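Local coordinates for SusD superfamily protein (Bacteroides fragilis NCTC 9343, PDB 3NQP) that probably binds glycans at the cell surface as an outer-membrane lipoprotein of the SusD family, helping to capture them for uptake, at residues 42-46 / 47-51; 164-167 / 168-172; 383-386 / 387-391. All blocks are in the same frame, centred on the assembly; numbering follows the deposited sequence.

In the fold
The three contacts follow one another along the chain, each a local contact within a different helix: contact 1 at the end of helix 39-48, running on into a turn, contact 2 early in helix 163-181, contact 3 at the start of helix 382-396. Their centres lie about 23 Å (1 and 2), 19 Å (1 and 3) and 24 Å (2 and 3) apart, and none touches another. Neighbours are shared pairwise: helix 110-135 packs on contacts 1 and 2, helix 200-216 on contacts 2 and 3, and strand 377-381 touches contact 1 and leads into the helix of contact 3. They sample the helical body, two of whose sequence families belong to the TPR clan, from core to periphery.

Contact 1: 42-46 / 47-51; sequences HTITF and GELRG
Ile44 O takes two backbone N-H groups at once, from Glu48 and from Leu49, where helix 39-48 gives way to a turn. Both bonds are 3.1 Å long, but they arrive differently: Leu49 N comes nearly along the C=O axis, whereas Glu48 N is tilted 35° from the carbonyl plane. The carbonyls of the next two residues are served by a water instead, which donates to Thr45 O at 2.7 Å and to Phe46 O at 2.8 Å and accepts from Arg50 N at 3.0 Å. It thereby joins the last turn to the segment that leaves it. Gly51 N closes a type I beta turn on Glu48 O. The Leu49 side chain leans on Ile44, with CD2 4.0 Å from Ile44 CG2, while CG of Glu48 passes 3.6 Å from Thr43 O. The buried carboxylate of Glu48 is satisfied elsewhere, OE1 by the hydroxyl of Tyr319 and OE2 by Gly450 N. The guanidinium of Arg50 likewise finds its acceptors in Gln73 and Lys491 O, and His42 ND1 pairs with Asp130. A wider pi-type turn at 42-46, a shared carbonyl and an inserted water make up the kind of irregular hydrogen bonding found where a helix passes into a turn, here buried in the helical core of a SusD-like fold.

Contact 2: 164-167 / 168-172; sequences KEVM and TQIKS
A chi1 of -66° sets OG1 of Thr168 beside its own backbone N, and both atoms donate to Lys164 O. The amide bond measures 2.8 Å and the hydroxyl bond 2.9 Å; they reach the carbonyl oxygen from opposite faces of its plane, with OG1 standing 37° out of it. The Lys164 side chain was modelled in two conformers. In one of them a bend at chi2 (70°) carries its methylenes across the threonine hydroxyl, CD lying 3.9 Å from Thr168 OG1. A water that accepts from Lys164 NZ in this conformer and returns a weak bond to Thr168 OG1 is therefore only a tentative bridge on the exposed flank. This is an alpha-helical turn of helix 163-181 in the N-terminal part of the SusD-like fold, its i to i+4 bonds running from Lys164 O through Met167 O and a threonine hydroxyl adding a second donor to the first of them. On the buried flank the selenomethionine Met167 folds back so that its SE comes 3.9 Å from CB of Ile170 and equally close to CE of Lys171, whose extended chain crosses it. Met167 CE meets CD1 of Ile170 at 4.0 Å. Ile170 also places CD1 4.1 Å from Val166 CG1. Phe129 and Tyr132 of helix 110-135, together with Val210 of helix 200-216, pack against Met167. Lys171 NZ forms a salt bridge with Asp228, bonds to Thr214 OG1 and makes a cation-pi contact with Tyr211, which fixes the far end of the chain that crosses the selenomethionine.

Contact 3: 383-386 / 387-391; sequences PWVY and LTLAE
The hydroxyl of Thr388 lies over one face of the Trp384 indole, OG1 standing 3.3 Å above the plane and over its centre. It donates at the same time to Trp384 O, at 2.6 Å, so its proton is directed to the carbonyl and the rotation of the hydroxyl is fixed. Thr388 N makes the ordinary i to i+4 helix bond to that same oxygen at 3.0 Å, from the opposite face of the carbonyl plane. In Trp384 a chi1 of 177° puts CG beside the carbonyl carbon, which turns a face of the ring to Thr388 OG1. One residue on, Val385 and Leu389 lie side by side and point the same way, Val385 CG1 4.0 Å from Leu389 CD1; Leu389 N also bonds to Val385 O. Leu387 folds its CG to 3.6 Å from Pro383 O, the acceptor of its own N-H. In the next shell Tyr380 meets the tryptophan ring, and Gln451 takes a weak hydrogen bond from NE1. Helix 382-396, which directly follows strand 377-381, is packed between helices: 200-216 on Trp384 and Thr388, 228-241 on Val385 and Leu389, and 399-414 on Tyr386 and Ala390.

Contact 1: 42-46 / 47-51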
ATOM      1  N   HIS A  42       1.259   4.756   5.671  1.00 10.67           N
ATOM      2  CA  HIS A  42       1.747   4.429   4.336  1.00 12.20           C
ATOM      3  C   HIS A  42       0.675   3.663   3.533  1.00 11.52           C
ATOM      4  O   HIS A  42       0.379   3.984   2.364  1.00 11.20           O
ATOM      5  CB  HIS A  42       3.054   3.637   4.408  1.00 11.00           C
ATOM      6  CG  HIS A  42       3.422   2.992   3.119  1.00 10.73           C
ATOM      7  ND1 HIS A  42       3.975   3.692   2.073  1.00  9.63           N
ATOM      8  CD2 HIS A  42       3.275   1.715   2.683  1.00 13.66           C
ATOM      9  CE1 HIS A  42       4.163   2.875   1.046  1.00 12.50           C
ATOM     10  NE2 HIS A  42       3.725   1.670   1.385  1.00 13.51           N
ATOM     11  N   THR A  43       0.102   2.643   4.164  1.00 10.34           N
ATOM     12  CA  THR A  43      -0.769   1.714   3.499  1.00  9.10           C
ATOM     13  C   THR A  43      -2.202   2.251   3.498  1.00  9.74           C
ATOM     14  O   THR A  43      -2.844   2.356   2.428  1.00 10.44           O
ATOM     15  CB  THR A  43      -0.696   0.335   4.180  1.00 10.86           C
ATOM     16  OG1 THR A  43       0.599  -0.244   3.930  1.00  9.22           O
ATOM     17  CG2 THR A  43      -1.817  -0.588   3.717  1.00  8.33           C
ATOM     18  N   ILE A  44      -2.694   2.630   4.660  1.00  9.98           N
ATOM     19  CA  ILE A  44      -4.128   3.009   4.775  1.00 10.52           C
ATOM     20  C   ILE A  44      -4.303   4.514   4.447  1.00  9.80           C
ATOM     21  O   ILE A  44      -4.961   4.861   3.475  1.00 12.11           O
ATOM     22  CB  ILE A  44      -4.733   2.700   6.117  1.00 11.99           C
ATOM     23  CG1 ILE A  44      -4.575   1.201   6.492  1.00 13.52           C
ATOM     24  CG2 ILE A  44      -6.207   3.137   6.143  1.00  9.27           C
ATOM     25  CD1 ILE A  44      -5.314   0.175   5.622  1.00  8.71           C
ATOM     26  N   THR A  45      -3.719   5.415   5.220  1.00  9.93           N
ATOM     27  CA  THR A  45      -3.970   6.856   5.004  1.00 10.60           C
ATOM     28  C   THR A  45      -3.616   7.316   3.591  1.00  9.44           C
ATOM     29  O   THR A  45      -4.454   7.915   2.920  1.00  9.72           O
ATOM     30  CB  THR A  45      -3.294   7.737   6.080  1.00  8.71           C
ATOM     31  OG1 THR A  45      -3.532   7.109   7.345  1.00 13.29           O
ATOM     32  CG2 THR A  45      -3.848   9.189   6.060  1.00  9.95           C
ATOM     33  N   PHE A  46      -2.418   6.973   3.145  1.00  9.24           N
ATOM     34  CA  PHE A  46      -1.896   7.398   1.847  1.00 11.51           C
ATOM     35  C   PHE A  46      -2.386   6.467   0.694  1.00 12.77           C
ATOM     36  O   PHE A  46      -2.835   6.935  -0.336  1.00 12.88           O
ATOM     37  CB  PHE A  46      -0.386   7.363   1.866  1.00 10.51           C
ATOM     38  CG  PHE A  46       0.282   8.402   2.724  1.00 12.01           C
ATOM     39  CD1 PHE A  46      -0.363   9.569   3.142  1.00 15.14           C
ATOM     40  CD2 PHE A  46       1.624   8.268   3.013  1.00 10.02           C
ATOM     41  CE1 PHE A  46       0.334  10.542   3.890  1.00 10.92           C
ATOM     42  CE2 PHE A  46       2.329   9.265   3.749  1.00 15.79           C
ATOM     43  CZ  PHE A  46       1.665  10.378   4.209  1.00 15.96           C
ATOM     44  N   GLY A  47      -2.339   5.155   0.902  1.00 14.04           N
ATOM     45  CA  GLY A  47      -2.569   4.201  -0.176  1.00 11.85           C
ATOM     46  C   GLY A  47      -4.022   3.887  -0.457  1.00 11.06           C
ATOM     47  O   GLY A  47      -4.363   3.612  -1.608  1.00 10.80           O
ATOM     48  N   GLU A  48      -4.870   3.862   0.578  1.00 11.47           N
ATOM     49  CA  GLU A  48      -6.267   3.354   0.411  1.00 13.24           C
ATOM     50  C   GLU A  48      -7.339   4.432   0.433  1.00 10.98           C
ATOM     51  O   GLU A  48      -8.251   4.415  -0.383  1.00 10.79           O
ATOM     52  CB  GLU A  48      -6.668   2.406   1.561  1.00 13.26           C
ATOM     53  CG  GLU A  48      -6.056   1.101   1.584  1.00 18.12           C
ATOM     54  CD  GLU A  48      -6.611   0.107   0.601  1.00 17.16           C
ATOM     55  OE1 GLU A  48      -7.802   0.134   0.215  1.00 13.60           O
ATOM     56  OE2 GLU A  48      -5.820  -0.772   0.279  1.00 18.36           O
ATOM     57  N   LEU A  49      -7.269   5.340   1.414  1.00 12.46           N
ATOM     58  CA  LEU A  49      -8.476   6.118   1.748  1.00 11.00           C
ATOM     59  C   LEU A  49      -9.054   6.994   0.649  1.00 12.32           C
ATOM     60  O   LEU A  49     -10.262   7.174   0.593  1.00 12.79           O
ATOM     61  CB  LEU A  49      -8.289   6.946   3.011  1.00 10.71           C
ATOM     62  CG  LEU A  49      -8.139   6.227   4.365  1.00 14.53           C
ATOM     63  CD1 LEU A  49      -8.001   7.299   5.462  1.00 11.28           C
ATOM     64  CD2 LEU A  49      -9.266   5.189   4.694  1.00 14.17           C
ATOM     65  N   ARG A  50      -8.209   7.603  -0.169  1.00 13.59           N
ATOM     66  CA  ARG A  50      -8.693   8.466  -1.263  1.00 13.76           C
ATOM     67  C   ARG A  50      -9.141   7.667  -2.492  1.00 16.25           C
ATOM     68  O   ARG A  50      -9.500   8.255  -3.514  1.00 15.95           O
ATOM     69  CB  ARG A  50      -7.603   9.464  -1.660  1.00 14.40           C
ATOM     70  CG  ARG A  50      -7.320  10.493  -0.598  1.00  8.95           C
ATOM     71  CD  ARG A  50      -6.364  11.583  -1.141  1.00 13.68           C
ATOM     72  NE  ARG A  50      -7.086  12.439  -2.088  1.00  8.40           N
ATOM     73  CZ  ARG A  50      -6.638  13.534  -2.682  1.00 13.82           C
ATOM     74  NH1 ARG A  50      -5.402  13.970  -2.508  1.00 11.24           N
ATOM     75  NH2 ARG A  50      -7.458  14.201  -3.485  1.00  9.68           N
ATOM     76  N   GLY A  51      -9.088   6.340  -2.388  1.00 13.80           N
ATOM     77  CA  GLY A  51      -9.400   5.441  -3.509  1.00 14.76           C
ATOM     78  C   GLY A  51     -10.841   5.328  -4.000  1.00 12.88           C
ATOM     79  O   GLY A  51     -11.070   4.588  -4.916  1.00 13.52           O
TER
HETATM   80  O   HOH W   1      -5.289   7.998   0.308  1.00 15.20           O

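Contact 2: 164-167 / 168-172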
ATOM      1  N   LYS A 164      11.116  17.566  -9.165  0.50 15.76           N
ATOM      2  CA  LYS A 164      12.305  17.041  -9.846  0.50 15.69           C
ATOM      3  C   LYS A 164      13.501  16.884  -8.913  0.50 15.31           C
ATOM      4  O   LYS A 164      14.195  15.860  -8.972  0.50 16.63           O
ATOM      5  CB  LYS A 164      12.709  17.896 -11.051  0.50 15.55           C
ATOM      6  CG  LYS A 164      14.065  17.492 -11.644  0.50 17.98           C
ATOM      7  CD  LYS A 164      14.029  16.138 -12.344  0.50 21.28           C
ATOM      8  CE  LYS A 164      15.232  16.003 -13.307  0.50 25.80           C
ATOM      9  NZ  LYS A 164      15.369  14.676 -13.957  0.50 14.77           N
ATOM     10  N   GLU A 165      13.762  17.891  -8.071  1.00 15.91           N
ATOM     11  CA  GLU A 165      14.889  17.807  -7.131  1.00 13.44           C
ATOM     12  C   GLU A 165      14.693  16.637  -6.156  1.00 12.55           C
ATOM     13  O   GLU A 165      15.655  15.928  -5.865  1.00 13.78           O
ATOM     14  CB  GLU A 165      15.071  19.092  -6.344  1.00 16.79           C
ATOM     15  CG  GLU A 165      15.569  20.260  -7.214  1.00 14.74           C
ATOM     16  CD  GLU A 165      15.547  21.589  -6.485  1.00 25.11           C
ATOM     17  OE1 GLU A 165      14.599  21.914  -5.784  1.00 16.34           O
ATOM     18  OE2 GLU A 165      16.499  22.339  -6.649  1.00 25.16           O
ATOM     19  N   VAL A 166      13.459  16.466  -5.649  1.00 13.57           N
ATOM     20  CA  VAL A 166      13.133  15.355  -4.707  1.00 15.55           C
ATOM     21  C   VAL A 166      13.349  13.996  -5.400  1.00 13.81           C
ATOM     22  O   VAL A 166      13.943  13.060  -4.817  1.00 13.74           O
ATOM     23  CB  VAL A 166      11.707  15.478  -4.151  1.00 12.80           C
ATOM     24  CG1 VAL A 166      11.312  14.270  -3.327  1.00 10.28           C
ATOM     25  CG2 VAL A 166      11.576  16.790  -3.302  1.00  9.75           C
HETATM   26  N   MSE A 167      12.877  13.881  -6.645  1.00 14.58           N
HETATM   27  CA  MSE A 167      13.004  12.612  -7.387  1.00 14.27           C
HETATM   28  C   MSE A 167      14.456  12.334  -7.765  1.00 15.07           C
HETATM   29  O   MSE A 167      14.892  11.190  -7.812  1.00 13.73           O
HETATM   30  CB  MSE A 167      12.176  12.632  -8.668  1.00 11.90           C
HETATM   31  CG  MSE A 167      12.123  11.274  -9.380  1.00 14.21           C
HETATM   32 SE   MSE A 167      11.653   9.726  -8.306  0.75  6.54          SE
HETATM   33  CE  MSE A 167       9.782  10.036  -8.021  1.00  9.13           C
ATOM     34  N   THR A 168      15.208  13.375  -8.059  1.00 13.09           N
ATOM     35  CA  THR A 168      16.648  13.177  -8.298  1.00 13.31           C
ATOM     36  C   THR A 168      17.284  12.490  -7.081  1.00 11.81           C
ATOM     37  O   THR A 168      18.069  11.549  -7.241  1.00 11.52           O
ATOM     38  CB  THR A 168      17.323  14.497  -8.677  1.00 16.62           C
ATOM     39  OG1 THR A 168      16.773  14.888  -9.936  1.00 17.93           O
ATOM     40  CG2 THR A 168      18.838  14.363  -8.789  1.00 15.97           C
ATOM     41  N   GLN A 169      16.891  12.907  -5.880  1.00 11.98           N
ATOM     42  CA  GLN A 169      17.439  12.377  -4.668  1.00 13.64           C
ATOM     43  C   GLN A 169      16.972  10.963  -4.431  1.00 11.86           C
ATOM     44  O   GLN A 169      17.760  10.103  -4.005  1.00 13.18           O
ATOM     45  CB  GLN A 169      17.009  13.204  -3.464  1.00 14.66           C
ATOM     46  CG  GLN A 169      17.633  12.704  -2.140  1.00 11.49           C
ATOM     47  CD  GLN A 169      19.147  12.771  -2.138  1.00 21.69           C
ATOM     48  OE1 GLN A 169      19.734  13.708  -2.669  1.00 21.59           O
ATOM     49  NE2 GLN A 169      19.789  11.773  -1.525  1.00 19.33           N
ATOM     50  N   ILE A 170      15.673  10.750  -4.655  1.00 11.44           N
ATOM     51  CA  ILE A 170      15.110   9.416  -4.521  1.00 12.97           C
ATOM     52  C   ILE A 170      15.915   8.441  -5.400  1.00 11.88           C
ATOM     53  O   ILE A 170      16.332   7.382  -4.969  1.00 14.93           O
ATOM     54  CB  ILE A 170      13.635   9.388  -4.908  1.00 10.64           C
ATOM     55  CG1 ILE A 170      12.765  10.059  -3.839  1.00 15.56           C
ATOM     56  CG2 ILE A 170      13.183   7.989  -5.083  1.00 10.36           C
ATOM     57  CD1 ILE A 170      11.290  10.276  -4.308  1.00 11.84           C
ATOM     58  N   LYS A 171      16.110   8.793  -6.654  1.00 14.40           N
ATOM     59  CA  LYS A 171      16.791   7.887  -7.578  1.00 13.64           C
ATOM     60  C   LYS A 171      18.292   7.732  -7.223  1.00 14.47           C
ATOM     61  O   LYS A 171      18.850   6.637  -7.319  1.00 14.78           O
ATOM     62  CB  LYS A 171      16.575   8.364  -9.022  1.00 14.24           C
ATOM     63  CG  LYS A 171      15.118   8.079  -9.521  1.00 12.88           C
ATOM     64  CD  LYS A 171      14.806   8.632 -10.908  1.00 14.65           C
ATOM     65  CE  LYS A 171      13.416   8.256 -11.442  1.00 16.25           C
ATOM     66  NZ  LYS A 171      13.115   8.938 -12.761  1.00 10.16           N
ATOM     67  N   SER A 172      18.941   8.805  -6.784  1.00 15.05           N
ATOM     68  CA  SER A 172      20.319   8.679  -6.305  1.00 15.85           C
ATOM     69  C   SER A 172      20.399   7.684  -5.154  1.00 15.50           C
ATOM     70  O   SER A 172      21.258   6.789  -5.136  1.00 15.95           O
ATOM     71  CB  SER A 172      20.828  10.036  -5.866  1.00 16.50           C
ATOM     72  OG  SER A 172      22.110   9.901  -5.327  1.00 17.30           O
TER
HETATM   73  O   HOH W   2      15.268  12.450 -11.725  1.00 35.34           O

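Contact 3: 383-386 / 387-391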
ATOM      1  N   PRO A 383       2.412 -11.149  -6.472  1.00 10.62           N
ATOM      2  CA  PRO A 383       1.409 -10.701  -7.443  1.00 10.95           C
ATOM      3  C   PRO A 383       1.446  -9.186  -7.755  1.00 11.28           C
ATOM      4  O   PRO A 383       1.015  -8.761  -8.851  1.00 10.72           O
ATOM      5  CB  PRO A 383       0.048 -11.087  -6.795  1.00 13.93           C
ATOM      6  CG  PRO A 383       0.386 -12.249  -5.884  1.00  9.65           C
ATOM      7  CD  PRO A 383       1.790 -11.849  -5.346  1.00  9.95           C
ATOM      8  N   TRP A 384       1.953  -8.385  -6.829  1.00 11.07           N
ATOM      9  CA  TRP A 384       2.204  -6.954  -7.118  1.00 10.46           C
ATOM     10  C   TRP A 384       3.226  -6.838  -8.251  1.00 10.74           C
ATOM     11  O   TRP A 384       3.092  -5.986  -9.131  1.00  9.46           O
ATOM     12  CB  TRP A 384       2.627  -6.185  -5.851  1.00  9.04           C
ATOM     13  CG  TRP A 384       2.967  -4.729  -6.099  1.00 12.46           C
ATOM     14  CD1 TRP A 384       2.129  -3.665  -6.014  1.00 12.22           C
ATOM     15  CD2 TRP A 384       4.230  -4.216  -6.446  1.00 11.57           C
ATOM     16  NE1 TRP A 384       2.787  -2.506  -6.317  1.00 12.34           N
ATOM     17  CE2 TRP A 384       4.085  -2.820  -6.603  1.00  9.82           C
ATOM     18  CE3 TRP A 384       5.484  -4.805  -6.684  1.00 13.51           C
ATOM     19  CZ2 TRP A 384       5.151  -1.994  -6.974  1.00 12.33           C
ATOM     20  CZ3 TRP A 384       6.532  -3.999  -7.006  1.00 15.76           C
ATOM     21  CH2 TRP A 384       6.368  -2.614  -7.160  1.00 16.22           C
ATOM     22  N   VAL A 385       4.243  -7.694  -8.240  1.00 11.51           N
ATOM     23  CA  VAL A 385       5.310  -7.625  -9.242  1.00 10.85           C
ATOM     24  C   VAL A 385       4.675  -7.970 -10.600  1.00 12.92           C
ATOM     25  O   VAL A 385       4.837  -7.242 -11.599  1.00 10.68           O
ATOM     26  CB  VAL A 385       6.561  -8.487  -8.891  1.00 11.67           C
ATOM     27  CG1 VAL A 385       7.548  -8.428 -10.027  1.00  9.13           C
ATOM     28  CG2 VAL A 385       7.227  -8.054  -7.507  1.00  8.77           C
ATOM     29  N   TYR A 386       3.884  -9.030 -10.607  1.00  9.34           N
ATOM     30  CA  TYR A 386       3.159  -9.386 -11.805  1.00  9.61           C
ATOM     31  C   TYR A 386       2.238  -8.292 -12.371  1.00 11.57           C
ATOM     32  O   TYR A 386       2.253  -8.061 -13.573  1.00  8.98           O
ATOM     33  CB  TYR A 386       2.289 -10.637 -11.573  1.00 10.40           C
ATOM     34  CG  TYR A 386       2.969 -11.948 -11.234  1.00  7.25           C
ATOM     35  CD1 TYR A 386       4.207 -12.299 -11.753  1.00 16.51           C
ATOM     36  CD2 TYR A 386       2.259 -12.926 -10.515  1.00 14.07           C
ATOM     37  CE1 TYR A 386       4.783 -13.539 -11.458  1.00 16.98           C
ATOM     38  CE2 TYR A 386       2.831 -14.142 -10.218  1.00 14.85           C
ATOM     39  CZ  TYR A 386       4.073 -14.454 -10.717  1.00 16.70           C
ATOM     40  OH  TYR A 386       4.607 -15.658 -10.424  1.00 16.28           O
ATOM     41  N   LEU A 387       1.402  -7.659 -11.538  1.00 11.91           N
ATOM     42  CA  LEU A 387       0.451  -6.665 -12.068  1.00 11.00           C
ATOM     43  C   LEU A 387       1.158  -5.359 -12.456  1.00 10.91           C
ATOM     44  O   LEU A 387       0.695  -4.631 -13.332  1.00 12.06           O
ATOM     45  CB  LEU A 387      -0.729  -6.471 -11.107  1.00 10.07           C
ATOM     46  CG  LEU A 387      -1.608  -7.758 -11.027  1.00  8.59           C
ATOM     47  CD1 LEU A 387      -2.590  -7.597  -9.906  1.00  9.32           C
ATOM     48  CD2 LEU A 387      -2.302  -8.071 -12.360  1.00  9.67           C
ATOM     49  N   THR A 388       2.281  -5.079 -11.819  1.00 12.82           N
ATOM     50  CA  THR A 388       3.109  -3.941 -12.179  1.00 10.13           C
ATOM     51  C   THR A 388       3.768  -4.193 -13.575  1.00 13.23           C
ATOM     52  O   THR A 388       3.802  -3.290 -14.431  1.00 13.04           O
ATOM     53  CB  THR A 388       4.135  -3.585 -11.035  1.00 14.26           C
ATOM     54  OG1 THR A 388       3.461  -3.449  -9.760  1.00  9.11           O
ATOM     55  CG2 THR A 388       4.838  -2.278 -11.333  1.00 10.80           C
ATOM     56  N   LEU A 389       4.259  -5.415 -13.814  1.00 11.53           N
ATOM     57  CA  LEU A 389       4.789  -5.816 -15.123  1.00 12.14           C
ATOM     58  C   LEU A 389       3.690  -5.862 -16.165  1.00 12.84           C
ATOM     59  O   LEU A 389       3.928  -5.528 -17.315  1.00  9.68           O
ATOM     60  CB  LEU A 389       5.486  -7.175 -15.021  1.00 13.02           C
ATOM     61  CG  LEU A 389       6.895  -7.132 -14.426  1.00 13.05           C
ATOM     62  CD1 LEU A 389       7.412  -8.506 -14.033  1.00 12.91           C
ATOM     63  CD2 LEU A 389       7.842  -6.452 -15.367  1.00  9.42           C
ATOM     64  N   ALA A 390       2.466  -6.231 -15.765  1.00  8.53           N
ATOM     65  CA  ALA A 390       1.328  -6.138 -16.684  1.00 11.35           C
ATOM     66  C   ALA A 390       1.103  -4.685 -17.171  1.00 13.67           C
ATOM     67  O   ALA A 390       0.820  -4.435 -18.362  1.00 13.29           O
ATOM     68  CB  ALA A 390       0.062  -6.698 -16.049  1.00 10.75           C
ATOM     69  N   GLU A 391       1.185  -3.737 -16.238  1.00 10.16           N
ATOM     70  CA  GLU A 391       1.012  -2.336 -16.577  1.00 10.15           C
ATOM     71  C   GLU A 391       2.123  -1.860 -17.532  1.00  8.54           C
ATOM     72  O   GLU A 391       1.839  -1.164 -18.494  1.00  8.61           O
ATOM     73  CB  GLU A 391       0.968  -1.482 -15.320  1.00  6.81           C
ATOM     74  CG  GLU A 391       0.694  -0.012 -15.601  1.00  7.12           C
ATOM     75  CD  GLU A 391       0.449   0.768 -14.342  1.00 12.89           C
ATOM     76  OE1 GLU A 391       0.028   0.122 -13.354  1.00  8.08           O
ATOM     77  OE2 GLU A 391       0.678   2.009 -14.357  1.00 15.20           O
TER